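Local coordinates for protein endo alpha-1,4 polygalactosaminidase (Neosartorya fumigata, PDB 6OJ1) that cleaves alpha-1,4-linked galactosamine polymers from within the chain, as an endo-acting glycoside hydrolase that disrupts microbial biofilms, at residues Y85-S90 with P147-G152. Sequence-based numbering, arbitrary orientation.
Sequences YFSAGS and PDNVDG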
loop_
_atom_site.group_PDB
_atom_site.type_symbol
_atom_site.label_atom_id
_atom_site.label_comp_id
_atom_site.label_asym_id
_atom_site.label_seq_id
_atom_site.Cartn_x
_atom_site.Cartn_y
_atom_site.Cartn_z
ATOM N N TYR A 85 -1.985 6.373 0.392
ATOM C CA TYR A 85 -1.201 5.621 -0.581
ATOM C C TYR A 85 -0.270 6.552 -1.356
ATOM O O TYR A 85 -0.676 7.629 -1.795
ATOM C CB TYR A 85 -2.157 4.904 -1.552
ATOM C CG TYR A 85 -1.465 4.390 -2.799
ATOM C CD1 TYR A 85 -1.298 5.207 -3.919
ATOM C CD2 TYR A 85 -0.947 3.104 -2.841
ATOM C CE1 TYR A 85 -0.619 4.750 -5.059
ATOM C CE2 TYR A 85 -0.285 2.639 -3.966
ATOM C CZ TYR A 85 -0.120 3.466 -5.073
ATOM O OH TYR A 85 0.558 3.017 -6.191
ATOM N N PHE A 86 0.964 6.109 -1.588
ATOM C CA PHE A 86 1.801 6.750 -2.590
ATOM C C PHE A 86 2.816 5.720 -3.061
ATOM O O PHE A 86 3.020 4.692 -2.414
ATOM C CB PHE A 86 2.495 8.004 -2.048
ATOM C CG PHE A 86 3.594 7.712 -1.024
ATOM C CD1 PHE A 86 3.284 7.576 0.327
ATOM C CD2 PHE A 86 4.934 7.629 -1.417
ATOM C CE1 PHE A 86 4.292 7.320 1.264
ATOM C CE2 PHE A 86 5.933 7.378 -0.492
ATOM C CZ PHE A 86 5.618 7.235 0.856
ATOM N N SER A 87 3.405 5.971 -4.218
ATOM C CA SER A 87 4.415 5.057 -4.744
ATOM C C SER A 87 5.776 5.495 -4.247
ATOM O O SER A 87 6.234 6.594 -4.573
ATOM C CB SER A 87 4.408 5.012 -6.270
ATOM O OG SER A 87 5.371 4.055 -6.703
ATOM N N ALA A 88 6.435 4.629 -3.470
ATOM C CA ALA A 88 7.772 4.939 -3.001
ATOM C C ALA A 88 8.854 4.373 -3.919
ATOM O O ALA A 88 9.969 4.891 -3.927
ATOM C CB ALA A 88 7.952 4.400 -1.578
ATOM N N GLY A 89 8.533 3.370 -4.729
ATOM C CA GLY A 89 9.545 2.737 -5.549
ATOM C C GLY A 89 9.389 2.931 -7.039
ATOM O O GLY A 89 10.194 2.392 -7.804
ATOM N N SER A 90 8.382 3.699 -7.473
ATOM C CA SER A 90 8.227 3.993 -8.890
ATOM C C SER A 90 8.050 5.488 -9.120
ATOM O O SER A 90 7.459 6.207 -8.302
ATOM C CB SER A 90 7.055 3.232 -9.532
ATOM O OG SER A 90 5.830 3.924 -9.358
ATOM N N PRO A 147 3.142 2.718 1.219
ATOM C CA PRO A 147 4.144 3.003 0.175
ATOM C C PRO A 147 4.292 1.840 -0.798
ATOM O O PRO A 147 4.624 0.717 -0.403
ATOM C CB PRO A 147 5.439 3.234 0.977
ATOM C CG PRO A 147 4.995 3.326 2.436
ATOM C CD PRO A 147 3.786 2.451 2.516
ATOM N N ASP A 148 4.061 2.122 -2.085
ATOM C CA ASP A 148 3.974 1.096 -3.114
ATOM C C ASP A 148 5.331 0.834 -3.745
ATOM O O ASP A 148 6.268 1.642 -3.650
ATOM C CB ASP A 148 2.966 1.526 -4.200
ATOM C CG ASP A 148 2.381 0.360 -4.978
ATOM O OD1 ASP A 148 2.720 -0.828 -4.717
ATOM O OD2 ASP A 148 1.533 0.637 -5.862
ATOM N N ASN A 149 5.424 -0.334 -4.371
ATOM C CA ASN A 149 6.525 -0.695 -5.270
ATOM C C ASN A 149 7.861 -0.747 -4.550
ATOM O O ASN A 149 8.880 -0.261 -5.048
ATOM C CB ASN A 149 6.553 0.259 -6.458
ATOM C CG ASN A 149 5.289 0.177 -7.268
ATOM O OD1 ASN A 149 4.902 -0.912 -7.719
ATOM N ND2 ASN A 149 4.593 1.303 -7.408
ATOM N N VAL A 150 7.860 -1.343 -3.361
ATOM C CA VAL A 150 9.100 -1.563 -2.626
ATOM C C VAL A 150 9.700 -2.927 -2.964
ATOM O O VAL A 150 10.564 -3.426 -2.235
ATOM C CB VAL A 150 8.900 -1.382 -1.101
ATOM C CG1 VAL A 150 8.517 0.086 -0.786
ATOM C CG2 VAL A 150 7.856 -2.344 -0.557
ATOM N N ASP A 151 9.272 -3.515 -4.082
ATOM C CA ASP A 151 9.671 -4.853 -4.502
ATOM C C ASP A 151 10.351 -4.847 -5.866
ATOM O O ASP A 151 10.258 -5.827 -6.609
ATOM C CB ASP A 151 8.474 -5.807 -4.526
ATOM C CG ASP A 151 7.344 -5.331 -5.451
ATOM O OD1 ASP A 151 7.420 -4.213 -5.998
ATOM O OD2 ASP A 151 6.373 -6.086 -5.629
ATOM N N GLY A 152 11.087 -3.771 -6.176
ATOM C CA GLY A 152 11.794 -3.691 -7.443
ATOM C C GLY A 152 12.751 -4.840 -7.666
ATOM O O GLY A 152 12.922 -5.284 -8.803
#
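D148 meets Y85 at the C-terminal end of two neighbouring parallel strands, 81-87 and 144-148, in the (beta/alpha)-barrel of this GH114 enzyme. D148 CB lies 3.4 Å from Y85 CE2. Beyond it, CG swings anti to the backbone N (chi1 -156°) and carries the carboxylate to the edge of that ring, the two planes 66° apart. OD2 lies in the ring plane and accepts the tyrosine hydroxyl through its anti lone pair, Y85 OH to D148 OD2 being 2.6 Å. OD1 takes a weak bond from the backbone N of N149 and forms a salt bridge with K187 on the next strand, 183-187.

The backbone of D148 is bonded across the contact as well. D148 N binds F86 O at 2.8 Å, a regular parallel-strand bond, while D148 O accepts hydrogen bonds from both A88 N and G89 N, each 3.0 Å away, where the first strand gives way to a turn. Farther along, N149 ND2 reaches S87 OG at 2.9 Å, nearly straight (164°) and in the amide plane. On the other face of the sheet, P147 CB packs against A88 CB at 3.8 Å and touches F86 CZ at 4.0 Å; F86 also touches helix 124-140, and P147 and A88 touch helix 163-179.

With a tyrosine hydroxyl on one oxygen and a lysine on the other, the buried carboxylate is fixed in rotation, at the barrel end where TIM-barrel hydrolases carry their active sites.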